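Local coordinates for protein beta-phenylalanine aminotransferase (Variovorax paradoxus, PDB 4AO9) that transfers the amino group of beta-phenylalanine, using pyridoxal-5'-phosphate, as a class-III aminotransferase, at residues L400-I413 and Y435-L449. Sequence-based numbering, arbitrary orientation.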
loop_
_atom_site.group_PDB
_atom_site.type_symbol
_atom_site.label_atom_id
_atom_site.label_comp_id
_atom_site.label_asym_id
_atom_site.label_seq_id
_atom_site.Cartn_x
_atom_site.Cartn_y
_atom_site.Cartn_z
ATOM N N LEU A 400 -19.229 -8.628 -26.290
ATOM C CA LEU A 400 -19.126 -10.080 -26.237
ATOM C C LEU A 400 -18.565 -10.562 -24.902
ATOM O O LEU A 400 -19.027 -11.562 -24.362
ATOM C CB LEU A 400 -18.298 -10.622 -27.414
ATOM C CG LEU A 400 -18.851 -10.336 -28.812
ATOM C CD1 LEU A 400 -17.909 -10.872 -29.869
ATOM C CD2 LEU A 400 -20.248 -10.928 -28.988
ATOM N N ARG A 401 -17.567 -9.849 -24.377
ATOM C CA ARG A 401 -17.057 -10.128 -23.031
ATOM C C ARG A 401 -18.159 -9.975 -21.979
ATOM O O ARG A 401 -18.245 -10.771 -21.042
ATOM C CB ARG A 401 -15.879 -9.207 -22.689
ATOM C CG ARG A 401 -14.640 -9.411 -23.563
ATOM C CD ARG A 401 -13.407 -8.830 -22.872
ATOM N NE ARG A 401 -12.183 -9.594 -23.140
ATOM C CZ ARG A 401 -10.974 -9.216 -22.724
ATOM N NH1 ARG A 401 -10.817 -8.096 -22.024
ATOM N NH2 ARG A 401 -9.917 -9.957 -23.000
ATOM N N GLN A 402 -19.006 -8.957 -22.148
ATOM C CA GLN A 402 -20.120 -8.749 -21.214
ATOM C C GLN A 402 -21.121 -9.897 -21.302
ATOM O O GLN A 402 -21.556 -10.435 -20.280
ATOM C CB GLN A 402 -20.817 -7.412 -21.458
ATOM C CG GLN A 402 -19.952 -6.192 -21.234
ATOM C CD GLN A 402 -20.741 -4.917 -21.394
ATOM O OE1 GLN A 402 -21.585 -4.581 -20.553
ATOM N NE2 GLN A 402 -20.479 -4.197 -22.473
ATOM N N LEU A 403 -21.483 -10.286 -22.524
ATOM C CA LEU A 403 -22.411 -11.400 -22.707
ATOM C C LEU A 403 -21.886 -12.681 -22.057
ATOM O O LEU A 403 -22.637 -13.392 -21.394
ATOM C CB LEU A 403 -22.749 -11.612 -24.198
ATOM C CG LEU A 403 -23.590 -10.499 -24.855
ATOM C CD1 LEU A 403 -23.704 -10.682 -26.370
ATOM C CD2 LEU A 403 -24.985 -10.396 -24.253
ATOM N N LEU A 404 -20.588 -12.951 -22.226
ATOM C CA LEU A 404 -19.940 -14.093 -21.564
ATOM C C LEU A 404 -20.047 -14.019 -20.043
ATOM O O LEU A 404 -20.431 -14.995 -19.391
ATOM C CB LEU A 404 -18.461 -14.195 -21.970
ATOM C CG LEU A 404 -17.673 -15.329 -21.292
ATOM C CD1 LEU A 404 -18.248 -16.717 -21.606
ATOM C CD2 LEU A 404 -16.221 -15.255 -21.730
ATOM N N PHE A 405 -19.705 -12.852 -19.493
ATOM C CA PHE A 405 -19.765 -12.616 -18.053
ATOM C C PHE A 405 -21.153 -12.911 -17.477
ATOM O O PHE A 405 -21.277 -13.641 -16.493
ATOM C CB PHE A 405 -19.338 -11.175 -17.724
ATOM C CG PHE A 405 -19.515 -10.813 -16.279
ATOM C CD1 PHE A 405 -18.575 -11.216 -15.326
ATOM C CD2 PHE A 405 -20.637 -10.098 -15.862
ATOM C CE1 PHE A 405 -18.747 -10.902 -13.980
ATOM C CE2 PHE A 405 -20.817 -9.777 -14.509
ATOM C CZ PHE A 405 -19.868 -10.187 -13.572
ATOM N N PHE A 406 -22.190 -12.354 -18.103
ATOM C CA PHE A 406 -23.560 -12.558 -17.623
ATOM C C PHE A 406 -24.035 -13.994 -17.805
ATOM O O PHE A 406 -24.715 -14.543 -16.934
ATOM C CB PHE A 406 -24.531 -11.569 -18.280
ATOM C CG PHE A 406 -24.316 -10.142 -17.858
ATOM C CD1 PHE A 406 -24.540 -9.753 -16.536
ATOM C CD2 PHE A 406 -23.891 -9.181 -18.775
ATOM C CE1 PHE A 406 -24.329 -8.441 -16.139
ATOM C CE2 PHE A 406 -23.676 -7.866 -18.383
ATOM C CZ PHE A 406 -23.900 -7.495 -17.059
ATOM N N HIS A 407 -23.640 -14.610 -18.920
ATOM C CA HIS A 407 -23.913 -16.020 -19.138
ATOM C C HIS A 407 -23.312 -16.876 -18.025
ATOM O O HIS A 407 -23.978 -17.764 -17.500
ATOM C CB HIS A 407 -23.392 -16.491 -20.505
ATOM C CG HIS A 407 -23.502 -17.969 -20.702
ATOM N ND1 HIS A 407 -24.694 -18.588 -21.017
ATOM C CD2 HIS A 407 -22.583 -18.956 -20.586
ATOM C CE1 HIS A 407 -24.498 -19.891 -21.100
ATOM N NE2 HIS A 407 -23.226 -20.141 -20.848
ATOM N N LEU A 408 -22.058 -16.603 -17.665
ATOM C CA LEU A 408 -21.401 -17.383 -16.625
ATOM C C LEU A 408 -22.120 -17.221 -15.291
ATOM O O LEU A 408 -22.320 -18.200 -14.575
ATOM C CB LEU A 408 -19.902 -17.043 -16.534
ATOM C CG LEU A 408 -19.065 -17.566 -17.709
ATOM C CD1 LEU A 408 -17.670 -16.951 -17.648
ATOM C CD2 LEU A 408 -18.992 -19.091 -17.720
ATOM N N LEU A 409 -22.557 -16.002 -14.975
ATOM C CA LEU A 409 -23.374 -15.806 -13.769
ATOM C C LEU A 409 -24.612 -16.700 -13.792
ATOM O O LEU A 409 -24.940 -17.312 -12.781
ATOM C CB LEU A 409 -23.791 -14.344 -13.577
ATOM C CG LEU A 409 -22.706 -13.314 -13.251
ATOM C CD1 LEU A 409 -23.335 -11.936 -13.108
ATOM C CD2 LEU A 409 -21.937 -13.671 -11.979
ATOM N N ASN A 410 -25.284 -16.772 -14.945
ATOM C CA ASN A 410 -26.464 -17.646 -15.096
ATOM C C ASN A 410 -26.145 -19.124 -14.860
ATOM O O ASN A 410 -27.009 -19.897 -14.421
ATOM C CB ASN A 410 -27.081 -17.507 -16.493
ATOM C CG ASN A 410 -27.638 -16.121 -16.776
ATOM O OD1 ASN A 410 -27.733 -15.723 -17.945
ATOM N ND2 ASN A 410 -28.020 -15.395 -15.743
ATOM N N GLU A 411 -24.910 -19.508 -15.182
ATOM C CA GLU A 411 -24.419 -20.872 -15.008
ATOM C C GLU A 411 -23.696 -21.082 -13.670
ATOM O O GLU A 411 -22.916 -22.021 -13.526
ATOM C CB GLU A 411 -23.502 -21.255 -16.181
ATOM C CG GLU A 411 -24.198 -21.223 -17.547
ATOM C CD GLU A 411 -25.496 -22.023 -17.576
ATOM O OE1 GLU A 411 -25.483 -23.215 -17.196
ATOM O OE2 GLU A 411 -26.536 -21.448 -17.969
ATOM N N ASP A 412 -23.970 -20.206 -12.700
ATOM C CA ASP A 412 -23.430 -20.315 -11.332
ATOM C C ASP A 412 -21.901 -20.200 -11.275
ATOM O O ASP A 412 -21.245 -20.853 -10.464
ATOM C CB ASP A 412 -23.911 -21.606 -10.647
ATOM C CG ASP A 412 -25.412 -21.812 -10.777
ATOM O OD1 ASP A 412 -26.163 -20.843 -10.565
ATOM O OD2 ASP A 412 -25.826 -22.938 -11.128
ATOM N N ILE A 413 -21.352 -19.359 -12.144
ATOM C CA ILE A 413 -19.910 -19.132 -12.197
ATOM C C ILE A 413 -19.633 -17.640 -12.051
ATOM O O ILE A 413 -20.157 -16.823 -12.797
ATOM C CB ILE A 413 -19.297 -19.700 -13.510
ATOM C CG1 ILE A 413 -19.292 -21.237 -13.454
ATOM C CG2 ILE A 413 -17.888 -19.133 -13.750
ATOM C CD1 ILE A 413 -19.162 -21.936 -14.795
ATOM N N TYR A 435 -17.101 -25.138 -15.730
ATOM C CA TYR A 435 -16.630 -24.011 -16.530
ATOM C C TYR A 435 -16.615 -24.356 -18.026
ATOM O O TYR A 435 -17.146 -23.599 -18.844
ATOM C CB TYR A 435 -15.265 -23.460 -16.048
ATOM C CG TYR A 435 -14.941 -22.144 -16.737
ATOM C CD1 TYR A 435 -14.312 -22.131 -17.984
ATOM C CD2 TYR A 435 -15.299 -20.917 -16.170
ATOM C CE1 TYR A 435 -14.048 -20.946 -18.647
ATOM C CE2 TYR A 435 -15.032 -19.711 -16.835
ATOM C CZ TYR A 435 -14.403 -19.742 -18.072
ATOM O OH TYR A 435 -14.148 -18.591 -18.765
ATOM N N VAL A 436 -16.032 -25.504 -18.362
ATOM C CA VAL A 436 -15.948 -25.953 -19.758
ATOM C C VAL A 436 -17.351 -26.117 -20.351
ATOM O O VAL A 436 -17.618 -25.655 -21.458
ATOM C CB VAL A 436 -15.146 -27.264 -19.891
ATOM C CG1 VAL A 436 -15.136 -27.755 -21.337
ATOM C CG2 VAL A 436 -13.722 -27.055 -19.411
ATOM N N ALA A 437 -18.248 -26.736 -19.585
ATOM C CA ALA A 437 -19.632 -26.906 -20.019
ATOM C C ALA A 437 -20.330 -25.562 -20.244
ATOM O O ALA A 437 -21.135 -25.427 -21.168
ATOM C CB ALA A 437 -20.406 -27.770 -19.028
ATOM N N ALA A 438 -20.000 -24.561 -19.419
ATOM C CA ALA A 438 -20.602 -23.233 -19.538
ATOM C C ALA A 438 -20.115 -22.466 -20.770
ATOM O O ALA A 438 -20.871 -21.705 -21.377
ATOM C CB ALA A 438 -20.388 -22.426 -18.262
ATOM N N ILE A 439 -18.858 -22.680 -21.151
ATOM C CA ILE A 439 -18.353 -22.122 -22.400
ATOM C C ILE A 439 -19.034 -22.819 -23.578
ATOM O O ILE A 439 -19.390 -22.174 -24.562
ATOM C CB ILE A 439 -16.798 -22.204 -22.484
ATOM C CG1 ILE A 439 -16.154 -21.436 -21.314
ATOM C CG2 ILE A 439 -16.270 -21.696 -23.845
ATOM C CD1 ILE A 439 -16.555 -19.952 -21.206
ATOM N N GLY A 440 -19.231 -24.131 -23.448
ATOM C CA GLY A 440 -19.965 -24.913 -24.450
ATOM C C GLY A 440 -21.377 -24.389 -24.642
ATOM O O GLY A 440 -21.822 -24.181 -25.776
ATOM N N SER A 441 -22.081 -24.156 -23.535
ATOM C CA SER A 441 -23.441 -23.624 -23.615
ATOM C C SER A 441 -23.463 -22.173 -24.096
ATOM O O SER A 441 -24.408 -21.756 -24.765
ATOM C CB SER A 441 -24.198 -23.790 -22.291
ATOM O OG SER A 441 -23.602 -23.040 -21.249
ATOM N N PHE A 442 -22.422 -21.404 -23.766
ATOM C CA PHE A 442 -22.299 -20.051 -24.288
ATOM C C PHE A 442 -22.240 -20.045 -25.817
ATOM O O PHE A 442 -23.004 -19.332 -26.469
ATOM C CB PHE A 442 -21.069 -19.336 -23.711
ATOM C CG PHE A 442 -20.890 -17.941 -24.229
ATOM C CD1 PHE A 442 -21.757 -16.924 -23.840
ATOM C CD2 PHE A 442 -19.857 -17.645 -25.118
ATOM C CE1 PHE A 442 -21.603 -15.634 -24.328
ATOM C CE2 PHE A 442 -19.691 -16.351 -25.610
ATOM C CZ PHE A 442 -20.563 -15.343 -25.210
ATOM N N ILE A 443 -21.323 -20.837 -26.371
ATOM C CA ILE A 443 -21.149 -20.941 -27.823
ATOM C C ILE A 443 -22.423 -21.482 -28.474
ATOM O O ILE A 443 -22.875 -20.952 -29.490
ATOM C CB ILE A 443 -19.921 -21.811 -28.192
ATOM C CG1 ILE A 443 -18.632 -21.138 -27.709
ATOM C CG2 ILE A 443 -19.853 -22.062 -29.714
ATOM C CD1 ILE A 443 -17.437 -22.069 -27.614
ATOM N N GLY A 444 -23.006 -22.511 -27.864
ATOM C CA GLY A 444 -24.254 -23.106 -28.349
ATOM C C GLY A 444 -25.422 -22.137 -28.421
ATOM O O GLY A 444 -26.198 -22.163 -29.382
ATOM N N GLY A 445 -25.544 -21.275 -27.415
ATOM C CA GLY A 445 -26.658 -20.332 -27.324
ATOM C C GLY A 445 -26.441 -18.979 -27.983
ATOM O O GLY A 445 -27.401 -18.240 -28.215
ATOM N N HIS A 446 -25.186 -18.648 -28.281
ATOM C CA HIS A 446 -24.850 -17.353 -28.874
ATOM C C HIS A 446 -24.209 -17.491 -30.253
ATOM O O HIS A 446 -23.576 -16.549 -30.741
ATOM C CB HIS A 446 -23.914 -16.566 -27.949
ATOM C CG HIS A 446 -24.537 -16.171 -26.649
ATOM N ND1 HIS A 446 -24.743 -17.064 -25.619
ATOM C CD2 HIS A 446 -24.999 -14.977 -26.208
ATOM C CE1 HIS A 446 -25.309 -16.439 -24.603
ATOM N NE2 HIS A 446 -25.473 -15.170 -24.933
ATOM N N GLY A 447 -24.391 -18.657 -30.875
ATOM C CA GLY A 447 -23.773 -18.980 -32.162
ATOM C C GLY A 447 -23.872 -17.881 -33.204
ATOM O O GLY A 447 -22.862 -17.481 -33.787
ATOM N N ALA A 448 -25.091 -17.389 -33.420
ATOM C CA ALA A 448 -25.373 -16.350 -34.413
ATOM C C ALA A 448 -24.656 -15.022 -34.146
ATOM O O ALA A 448 -24.399 -14.253 -35.077
ATOM C CB ALA A 448 -26.883 -16.123 -34.515
ATOM N N LEU A 449 -24.328 -14.768 -32.881
ATOM C CA LEU A 449 -23.762 -13.485 -32.459
ATOM C C LEU A 449 -22.235 -13.440 -32.488
ATOM O O LEU A 449 -21.642 -12.364 -32.590
ATOM C CB LEU A 449 -24.249 -13.121 -31.050
ATOM C CG LEU A 449 -25.749 -12.996 -30.761
ATOM C CD1 LEU A 449 -25.976 -12.818 -29.271
ATOM C CD2 LEU A 449 -26.375 -11.846 -31.536
HETATM O O HOH W 1 -23.470 -24.726 -18.636
#
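Leu404 CD1 sits over one face of the Phe442 ring in a CH-pi contact, 4.0 Å from the ring centroid, while Phe442 CE1 lies over the centre of the His446 ring, 3.6 Å above its plane. The His407 ring carries Phe442 CA on one face, with the carbonyl of Ala438 and Ser441 OG at its edge; His446 turns an offset edge to a face of His407. This aromatic cluster knits together helices 398-410 and 429-445, the last two of the chain, in the C-terminal part of this class-III aminotransferase fold; the axes of 400-410 and 435-445 make 123° between their N-to-C directions. Further along, Ala438 CB touches both Leu408 CD2 and Ile413 CD1, and Ile413 CG2 meets the Tyr435 ring at its edge. Helix 341-365 touches helix 429-445 at Val436 and Ile439; helix 23-40 touches helix 398-410 at Gln402 and Leu409. With CG anti to the backbone N (chi1 173°), His407 reaches across the interface, and its NE2 donates to Ala438 O (2.9 Å, N-H...O 132°), an oxygen that also accepts the backbone hydrogen bond of Phe442 N. His407 NE2 also hydrogen-bonds with Ser441 OG at 3.0 Å, and a water joins Ser441 OG to Glu411 OE1, donating to that carboxylate oxygen at 2.9 Å.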